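Local coordinates for protein titin (Homo sapiens, PDB 5JDD) that serves as a giant structural protein of striated muscle, here a tandem of three I-set immunoglobulin domains from its elastic I-band region, at residues A[28-36]-A[51-60]; A[129-137]-A[147-156]. All coordinates share one frame; numbering follows the deposited sequence.

Overall arrangement
Contact 1 (28-36 with 51-60) and contact 2 (129-137 with 147-156) lie in successive I-set immunoglobulin domains of an elongated chain with three such domains. The centres of the two contacts are about 57 Å apart and their nearest atoms about 34 Å. The centre of contact 1 lies about 49 Å from that of the chain, the centre of contact 2 about 10 Å, in the middle domain. Contact 1 packs two sheets together through a tryptophan, a valine and one bridging water, while a second water ties loop to turn. Contact 2 lies mainly within one sheet's hairpin and extends to the 154-156 turn by a salt bridge from a lysine to a buried aspartate; Ile130 is its apolar link to the other sheet. Neither surrounds a ligand.

Contact 1 (A[28-36]-A[51-60]); sequences SHDTVPVKW and LVSERKVHKL
Leu51 lies in the first strand of the hairpin 49-54/57-62, which packs against strand 35-38 of the facing sheet in an I-set beta sandwich; in the conformer described its CD2 lies 3.6 Å from Trp36 CD1. Ser53 OG sits in the plane of the His58 ring, hydrogen-bonded to ND1 at 2.7 Å, which fixes the ring's rotation. At the type II' turn from Glu54 to Val57, Arg55 turns back on its neighbour and grips the Glu54 carboxylate side-on through NE and NH2. Lys56, extended beyond CG, lies along the backbone of Ser28 and His29, its CE 3.3 Å from Ser28 O. His58 then points at the other sheet: CG1 of Val34, in the conformer described, stands 3.5 Å from the ring centroid, 10° off the normal, a CH-pi contact. One water joins His58 NE2 to His29 O, Val32 N and Arg55 O, tying the loop to the turn. Beyond it, Lys59 O receives a hydrogen bond from a second water, which accepts from Trp36 NE1. The buried indole, with Phe23 and Ala75 also against it, has His58 O at its edge and Leu60 over a face, CB 3.8 Å from the centroid of the five-membered ring.

Contact 2 (A[129-137]-A[147-156]); sequences EIEMSEKFK and LIIMNTSTED
Ile149 CG1 meets the edge of the Phe136 ring, 3.9 Å from Phe136 CD1, while Ile130 CG2 lies on one face, 3.3 Å above the plane, and Lys135 CG on the other, both offset toward the rim. The ring belongs to the hairpin of strands 136-141 and 144-149 in an I-set beta sandwich, where Phe136 and Ile149 form an antiparallel non-hydrogen-bonded pair. The next pair, Lys137 with Ile148, is hydrogen-bonded in both directions and sets the two CB atoms side by side. Met150 N prolongs the ladder with an almost straight bond to Lys135 O. Across the sandwich, Ile130 CD1 and Leu147 CD2 meet tip to tip at 3.9 Å, near Trp123 and Tyr160. Before the strand, Ser133 OG accepts from Phe136 N in an ST motif. From the ring's rim the Lys135 chain, bent at chi2 (75°), leads away to the 3-10 turn at 154-156. There NZ donates to Met150 O at 2.9 Å and forms a salt bridge to buried Asp156, whose negative charge it probably offsets. Asp156 OD2 takes this ammonium on its syn side at 2.7 Å, 19° out of the carboxylate plane, and Ser153 N on its anti side at 2.9 Å, 33° out.

Contact 1 (A[28-36]-A[51-60])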
loop_
_atom_site.group_PDB
_atom_site.type_symbol
_atom_site.label_atom_id
_atom_site.label_comp_id
_atom_site.label_asym_id
_atom_site.label_seq_id
_atom_site.Cartn_x
_atom_site.Cartn_y
_atom_site.Cartn_z
ATOM N N SER A 28 -42.232 32.426 7.236
ATOM C CA SER A 28 -43.203 33.148 6.424
ATOM C C SER A 28 -42.988 34.656 6.425
ATOM O O SER A 28 -43.522 35.360 5.560
ATOM C CB SER A 28 -44.611 32.846 6.921
ATOM O OG SER A 28 -44.719 33.108 8.310
ATOM N N HIS A 29 -42.239 35.154 7.408
ATOM C CA HIS A 29 -42.083 36.590 7.597
ATOM C C HIS A 29 -40.627 37.012 7.622
ATOM O O HIS A 29 -39.754 36.235 7.997
ATOM C CB HIS A 29 -42.731 37.031 8.915
ATOM C CG HIS A 29 -44.226 36.999 8.897
ATOM N ND1 HIS A 29 -44.944 35.826 8.801
ATOM C CD2 HIS A 29 -45.138 37.997 8.971
ATOM C CE1 HIS A 29 -46.238 36.106 8.807
ATOM N NE2 HIS A 29 -46.380 37.416 8.911
ATOM N N ASP A 30 -40.379 38.252 7.214
ATOM C CA ASP A 30 -39.062 38.868 7.312
ATOM C C ASP A 30 -38.754 39.220 8.769
ATOM O O ASP A 30 -39.669 39.405 9.579
ATOM C CB ASP A 30 -39.044 40.143 6.463
ATOM C CG ASP A 30 -37.644 40.653 6.193
ATOM O OD1 ASP A 30 -36.687 40.148 6.814
ATOM O OD2 ASP A 30 -37.504 41.574 5.358
ATOM N N THR A 31 -37.469 39.322 9.094
ATOM C CA THR A 31 -37.001 39.782 10.410
ATOM C C THR A 31 -37.543 39.043 11.647
ATOM O O THR A 31 -37.772 39.651 12.696
ATOM C CB THR A 31 -37.206 41.307 10.591
ATOM O OG1 THR A 31 -37.787 41.868 9.405
ATOM C CG2 THR A 31 -35.872 41.981 10.850
ATOM N N VAL A 32 -37.739 37.735 11.521
ATOM C CA VAL A 32 -38.096 36.888 12.656
ATOM C C VAL A 32 -36.809 36.416 13.323
ATOM O O VAL A 32 -35.920 35.902 12.650
ATOM C CB VAL A 32 -38.876 35.651 12.185
ATOM C CG1 VAL A 32 -39.163 34.723 13.346
ATOM C CG2 VAL A 32 -40.167 36.073 11.500
ATOM N N PRO A 33 -36.684 36.601 14.647
ATOM C CA PRO A 33 -35.444 36.137 15.282
ATOM C C PRO A 33 -35.437 34.621 15.453
ATOM O O PRO A 33 -36.493 34.017 15.659
ATOM C CB PRO A 33 -35.453 36.845 16.639
ATOM C CG PRO A 33 -36.913 37.096 16.925
ATOM C CD PRO A 33 -37.571 37.315 15.583
ATOM N N VAL A 34 -34.256 34.018 15.342
ATOM C CA VAL A 34 -34.119 32.572 15.481
ATOM C C VAL A 34 -33.011 32.230 16.455
ATOM O O VAL A 34 -32.126 33.047 16.726
ATOM C CB VAL A 34 -33.792 31.888 14.140
ATOM C CG1 VAL A 34 -34.901 32.123 13.138
ATOM C CG2 VAL A 34 -32.455 32.382 13.593
ATOM N N LYS A 35 -33.087 31.031 17.019
ATOM C CA LYS A 35 -32.005 30.478 17.822
ATOM C C LYS A 35 -31.705 29.070 17.346
ATOM O O LYS A 35 -32.598 28.369 16.872
ATOM C CB LYS A 35 -32.391 30.430 19.302
ATOM C CG LYS A 35 -32.444 31.791 19.975
ATOM C CD LYS A 35 -32.848 31.658 21.437
ATOM C CE LYS A 35 -32.802 33.003 22.138
ATOM N NZ LYS A 35 -33.213 32.922 23.571
ATOM N N TRP A 36 -30.451 28.652 17.480
ATOM C CA TRP A 36 -30.068 27.276 17.189
ATOM C C TRP A 36 -29.485 26.621 18.432
ATOM O O TRP A 36 -28.785 27.279 19.217
ATOM C CB TRP A 36 -29.024 27.232 16.076
ATOM C CG TRP A 36 -29.515 27.690 14.747
ATOM C CD1 TRP A 36 -29.542 28.974 14.283
ATOM C CD2 TRP A 36 -30.049 26.870 13.699
ATOM N NE1 TRP A 36 -30.046 29.000 13.003
ATOM C CE2 TRP A 36 -30.365 27.722 12.623
ATOM C CE3 TRP A 36 -30.275 25.493 13.565
ATOM C CZ2 TRP A 36 -30.902 27.245 11.422
ATOM C CZ3 TRP A 36 -30.802 25.016 12.371
ATOM C CH2 TRP A 36 -31.114 25.896 11.315
ATOM N N LEU A 51 -23.902 32.169 12.009
ATOM C CA LEU A 51 -25.351 32.331 11.962
ATOM C C LEU A 51 -25.665 33.412 10.948
ATOM O O LEU A 51 -25.212 34.548 11.087
ATOM C CB LEU A 51 -25.890 32.748 13.328
ATOM C CG LEU A 51 -25.633 31.785 14.483
ATOM C CD1 LEU A 51 -26.144 32.365 15.796
ATOM C CD2 LEU A 51 -26.308 30.476 14.187
ATOM N N VAL A 52 -26.425 33.065 9.913
ATOM C CA VAL A 52 -26.752 34.032 8.873
ATOM C C VAL A 52 -28.254 34.114 8.667
ATOM O O VAL A 52 -28.885 33.129 8.296
ATOM C CB VAL A 52 -26.083 33.679 7.532
ATOM C CG1 VAL A 52 -26.447 34.709 6.472
ATOM C CG2 VAL A 52 -24.582 33.614 7.695
ATOM N N SER A 53 -28.826 35.284 8.922
ATOM C CA SER A 53 -30.230 35.525 8.616
ATOM C C SER A 53 -30.324 36.434 7.390
ATOM O O SER A 53 -29.639 37.453 7.310
ATOM C CB SER A 53 -30.953 36.156 9.812
ATOM O OG SER A 53 -31.127 35.230 10.879
ATOM N N GLU A 54 -31.152 36.047 6.425
ATOM C CA GLU A 54 -31.365 36.863 5.237
ATOM C C GLU A 54 -32.851 36.839 4.919
ATOM O O GLU A 54 -33.358 35.866 4.345
ATOM C CB GLU A 54 -30.554 36.320 4.057
ATOM C CG GLU A 54 -30.171 37.369 3.009
ATOM C CD GLU A 54 -31.353 37.868 2.187
ATOM O OE1 GLU A 54 -31.778 39.024 2.393
ATOM O OE2 GLU A 54 -31.845 37.107 1.323
ATOM N N ARG A 55 -33.541 37.912 5.302
ATOM C CA ARG A 55 -34.993 37.994 5.159
ATOM C C ARG A 55 -35.678 36.783 5.787
ATOM O O ARG A 55 -35.617 36.619 7.006
ATOM C CB ARG A 55 -35.397 38.232 3.699
ATOM C CG ARG A 55 -35.187 39.695 3.275
ATOM C CD ARG A 55 -35.349 39.898 1.775
ATOM N NE ARG A 55 -34.338 39.156 1.029
ATOM C CZ ARG A 55 -34.340 38.991 -0.292
ATOM N NH1 ARG A 55 -35.308 39.513 -1.034
ATOM N NH2 ARG A 55 -33.377 38.284 -0.871
ATOM N N LYS A 56 -36.283 35.922 4.973
ATOM C CA LYS A 56 -37.036 34.788 5.510
ATOM C C LYS A 56 -36.191 33.543 5.772
ATOM O O LYS A 56 -36.712 32.544 6.274
ATOM C CB LYS A 56 -38.183 34.415 4.569
ATOM C CG LYS A 56 -39.224 35.511 4.429
ATOM C CD LYS A 56 -40.326 35.110 3.450
ATOM C CE LYS A 56 -41.310 36.242 3.267
ATOM N NZ LYS A 56 -42.378 35.861 2.314
ATOM N N VAL A 57 -34.899 33.594 5.441
ATOM C CA VAL A 57 -34.062 32.396 5.452
ATOM C C VAL A 57 -32.984 32.481 6.516
ATOM O O VAL A 57 -32.246 33.469 6.594
ATOM C CB VAL A 57 -33.396 32.175 4.084
ATOM C CG1 VAL A 57 -32.563 30.898 4.092
ATOM C CG2 VAL A 57 -34.451 32.104 2.991
ATOM N N HIS A 58 -32.889 31.436 7.330
ATOM C CA HIS A 58 -31.952 31.408 8.443
ATOM C C HIS A 58 -31.064 30.185 8.334
ATOM O O HIS A 58 -31.551 29.047 8.265
ATOM C CB HIS A 58 -32.720 31.415 9.758
ATOM C CG HIS A 58 -33.678 32.551 9.862
ATOM N ND1 HIS A 58 -33.292 33.812 10.266
ATOM C CD2 HIS A 58 -34.993 32.639 9.552
ATOM C CE1 HIS A 58 -34.336 34.619 10.229
ATOM N NE2 HIS A 58 -35.381 33.933 9.800
ATOM N N LYS A 59 -29.761 30.431 8.293
ATOM C CA LYS A 59 -28.785 29.360 8.156
ATOM C C LYS A 59 -27.839 29.275 9.343
ATOM O O LYS A 59 -27.446 30.292 9.921
ATOM C CB LYS A 59 -27.978 29.540 6.866
ATOM C CG LYS A 59 -28.844 29.676 5.636
ATOM C CD LYS A 59 -28.067 30.216 4.449
ATOM C CE LYS A 59 -26.947 29.280 4.057
ATOM N NZ LYS A 59 -26.361 29.640 2.735
ATOM N N LEU A 60 -27.498 28.043 9.708
ATOM C CA LEU A 60 -26.399 27.742 10.617
ATOM C C LEU A 60 -25.339 27.022 9.805
ATOM O O LEU A 60 -25.590 25.948 9.256
ATOM C CB LEU A 60 -26.872 26.836 11.748
ATOM C CG LEU A 60 -25.776 26.192 12.600
ATOM C CD1 LEU A 60 -24.962 27.252 13.312
ATOM C CD2 LEU A 60 -26.392 25.228 13.605
HETATM O O HOH W 1 -37.218 36.019 9.100
HETATM O O HOH W 2 -29.514 31.482 11.544
#

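Contact 2 (A[129-137]-A[147-156])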
loop_
_atom_site.group_PDB
_atom_site.type_symbol
_atom_site.label_atom_id
_atom_site.label_comp_id
_atom_site.label_asym_id
_atom_site.label_seq_id
_atom_site.Cartn_x
_atom_site.Cartn_y
_atom_site.Cartn_z
ATOM N N GLU A 129 8.040 7.433 6.517
ATOM C CA GLU A 129 7.339 7.502 5.230
ATOM C C GLU A 129 8.177 6.949 4.081
ATOM O O GLU A 129 9.369 7.266 3.963
ATOM C CB GLU A 129 6.894 8.938 4.908
ATOM C CG GLU A 129 5.763 9.448 5.792
ATOM C CD GLU A 129 5.402 10.902 5.539
ATOM O OE1 GLU A 129 5.155 11.277 4.374
ATOM O OE2 GLU A 129 5.366 11.674 6.522
ATOM N N ILE A 130 7.526 6.140 3.243
ATOM C CA ILE A 130 8.118 5.551 2.038
ATOM C C ILE A 130 7.835 6.442 0.820
ATOM O O ILE A 130 6.715 6.930 0.651
ATOM C CB ILE A 130 7.479 4.161 1.755
ATOM C CG1 ILE A 130 7.597 3.244 2.974
ATOM C CG2 ILE A 130 8.103 3.513 0.531
ATOM C CD1 ILE A 130 6.884 1.904 2.811
ATOM N N GLU A 131 8.842 6.632 -0.034
ATOM C CA GLU A 131 8.678 7.351 -1.303
ATOM C C GLU A 131 8.550 6.364 -2.459
ATOM O O GLU A 131 9.256 5.362 -2.478
ATOM C CB GLU A 131 9.906 8.229 -1.581
ATOM C CG GLU A 131 10.140 9.362 -0.598
ATOM C CD GLU A 131 11.519 9.999 -0.744
ATOM O OE1 GLU A 131 12.070 10.020 -1.865
ATOM O OE2 GLU A 131 12.060 10.472 0.278
ATOM N N MET A 132 7.664 6.657 -3.413
ATOM C CA MET A 132 7.598 5.915 -4.676
ATOM C C MET A 132 8.966 5.872 -5.345
ATOM O O MET A 132 9.647 6.896 -5.437
ATOM C CB MET A 132 6.627 6.581 -5.652
ATOM C CG MET A 132 5.175 6.211 -5.476
ATOM S SD MET A 132 4.319 6.184 -7.063
ATOM C CE MET A 132 4.718 4.522 -7.594
ATOM N N SER A 133 9.370 4.686 -5.792
ATOM C CA SER A 133 10.616 4.513 -6.532
ATOM C C SER A 133 10.479 3.253 -7.368
ATOM O O SER A 133 9.392 2.682 -7.464
ATOM C CB SER A 133 11.816 4.391 -5.592
ATOM O OG SER A 133 11.730 3.225 -4.786
ATOM N N GLU A 134 11.568 2.814 -7.983
ATOM C CA GLU A 134 11.512 1.557 -8.718
ATOM C C GLU A 134 11.386 0.394 -7.739
ATOM O O GLU A 134 10.858 -0.663 -8.080
ATOM C CB GLU A 134 12.730 1.391 -9.626
ATOM C CG GLU A 134 12.796 2.397 -10.769
ATOM C CD GLU A 134 11.876 2.056 -11.934
ATOM O OE1 GLU A 134 12.132 2.556 -13.048
ATOM O OE2 GLU A 134 10.899 1.299 -11.743
ATOM N N LYS A 135 11.859 0.614 -6.515
ATOM C CA LYS A 135 11.759 -0.356 -5.430
ATOM C C LYS A 135 10.334 -0.458 -4.865
ATOM O O LYS A 135 9.828 -1.558 -4.616
ATOM C CB LYS A 135 12.709 0.060 -4.310
ATOM C CG LYS A 135 12.669 -0.810 -3.076
ATOM C CD LYS A 135 13.379 -2.126 -3.322
ATOM C CE LYS A 135 13.602 -2.876 -2.022
ATOM N NZ LYS A 135 14.076 -4.261 -2.291
ATOM N N PHE A 136 9.703 0.691 -4.665
ATOM C CA PHE A 136 8.369 0.755 -4.074
ATOM C C PHE A 136 7.358 1.292 -5.071
ATOM O O PHE A 136 7.446 2.446 -5.485
ATOM C CB PHE A 136 8.366 1.663 -2.843
ATOM C CG PHE A 136 9.207 1.162 -1.710
ATOM C CD1 PHE A 136 8.803 0.059 -0.968
ATOM C CD2 PHE A 136 10.380 1.815 -1.360
ATOM C CE1 PHE A 136 9.569 -0.398 0.090
ATOM C CE2 PHE A 136 11.151 1.362 -0.306
ATOM C CZ PHE A 136 10.745 0.254 0.420
ATOM N N LYS A 137 6.399 0.456 -5.454
ATOM C CA LYS A 137 5.311 0.879 -6.329
ATOM C C LYS A 137 4.093 1.139 -5.451
ATOM O O LYS A 137 3.659 0.269 -4.701
ATOM C CB LYS A 137 5.017 -0.204 -7.371
ATOM C CG LYS A 137 3.790 0.048 -8.232
ATOM C CD LYS A 137 4.053 1.049 -9.336
ATOM C CE LYS A 137 2.896 1.051 -10.328
ATOM N NZ LYS A 137 2.523 -0.344 -10.713
ATOM N N LEU A 147 0.764 -1.455 -1.939
ATOM C CA LEU A 147 2.206 -1.220 -1.897
ATOM C C LEU A 147 2.873 -2.458 -2.462
ATOM O O LEU A 147 2.683 -3.566 -1.954
ATOM C CB LEU A 147 2.688 -0.988 -0.465
ATOM C CG LEU A 147 4.212 -0.863 -0.287
ATOM C CD1 LEU A 147 4.716 0.403 -0.959
ATOM C CD2 LEU A 147 4.591 -0.842 1.185
ATOM N N ILE A 148 3.631 -2.278 -3.538
ATOM C CA ILE A 148 4.367 -3.378 -4.147
ATOM C C ILE A 148 5.860 -3.162 -3.920
ATOM O O ILE A 148 6.394 -2.087 -4.223
ATOM C CB ILE A 148 4.056 -3.483 -5.636
ATOM C CG1 ILE A 148 2.562 -3.759 -5.824
ATOM C CG2 ILE A 148 4.880 -4.581 -6.285
ATOM C CD1 ILE A 148 2.027 -3.316 -7.158
ATOM N N ILE A 149 6.509 -4.166 -3.339
ATOM C CA ILE A 149 7.932 -4.083 -3.011
ATOM C C ILE A 149 8.705 -5.025 -3.911
ATOM O O ILE A 149 8.566 -6.246 -3.819
ATOM C CB ILE A 149 8.191 -4.434 -1.533
ATOM C CG1 ILE A 149 7.325 -3.564 -0.620
ATOM C CG2 ILE A 149 9.656 -4.230 -1.177
ATOM C CD1 ILE A 149 7.418 -3.952 0.839
ATOM N N MET A 150 9.528 -4.452 -4.783
ATOM C CA MET A 150 10.267 -5.240 -5.764
ATOM C C MET A 150 11.584 -5.767 -5.220
ATOM O O MET A 150 12.183 -5.167 -4.332
ATOM C CB MET A 150 10.580 -4.384 -6.998
ATOM C CG MET A 150 9.398 -3.670 -7.623
ATOM S SD MET A 150 8.138 -4.810 -8.196
ATOM C CE MET A 150 9.078 -5.790 -9.365
ATOM N N ASN A 151 12.019 -6.897 -5.768
ATOM C CA ASN A 151 13.357 -7.433 -5.512
ATOM C C ASN A 151 13.696 -7.461 -4.026
ATOM O O ASN A 151 14.671 -6.851 -3.582
ATOM C CB ASN A 151 14.411 -6.631 -6.285
ATOM C CG ASN A 151 15.785 -7.278 -6.239
ATOM O OD1 ASN A 151 15.911 -8.489 -6.037
ATOM N ND2 ASN A 151 16.824 -6.468 -6.415
ATOM N N THR A 152 12.882 -8.172 -3.255
ATOM C CA THR A 152 13.026 -8.143 -1.803
ATOM C C THR A 152 14.367 -8.673 -1.318
ATOM O O THR A 152 14.976 -9.571 -1.918
ATOM C CB THR A 152 11.911 -8.907 -1.075
ATOM O OG1 THR A 152 11.865 -10.260 -1.550
ATOM C CG2 THR A 152 10.555 -8.218 -1.292
ATOM N N SER A 153 14.819 -8.094 -0.213
ATOM C CA SER A 153 16.001 -8.581 0.486
ATOM C C SER A 153 15.720 -8.539 1.978
ATOM O O SER A 153 14.675 -8.029 2.403
ATOM C CB SER A 153 17.209 -7.714 0.135
ATOM O OG SER A 153 17.053 -6.411 0.669
ATOM N N THR A 154 16.649 -9.068 2.773
ATOM C CA THR A 154 16.521 -9.082 4.231
ATOM C C THR A 154 16.137 -7.722 4.799
ATOM O O THR A 154 15.313 -7.625 5.711
ATOM C CB THR A 154 17.840 -9.539 4.905
ATOM O OG1 THR A 154 18.088 -10.905 4.577
ATOM C CG2 THR A 154 17.749 -9.408 6.413
ATOM N N GLU A 155 16.720 -6.670 4.238
ATOM C CA GLU A 155 16.482 -5.313 4.705
ATOM C C GLU A 155 15.031 -4.875 4.574
ATOM O O GLU A 155 14.616 -3.930 5.235
ATOM C CB GLU A 155 17.374 -4.330 3.940
ATOM C CG GLU A 155 18.866 -4.412 4.258
ATOM C CD GLU A 155 19.600 -5.500 3.490
ATOM O OE1 GLU A 155 18.989 -6.178 2.631
ATOM O OE2 GLU A 155 20.809 -5.680 3.744
ATOM N N ASP A 156 14.267 -5.540 3.714
ATOM C CA ASP A 156 12.865 -5.166 3.521
ATOM C C ASP A 156 11.949 -5.762 4.582
ATOM O O ASP A 156 10.794 -5.363 4.699
ATOM C CB ASP A 156 12.374 -5.569 2.122
ATOM C CG ASP A 156 13.142 -4.883 1.011
ATOM O OD1 ASP A 156 13.396 -3.660 1.118
ATOM O OD2 ASP A 156 13.512 -5.566 0.031
#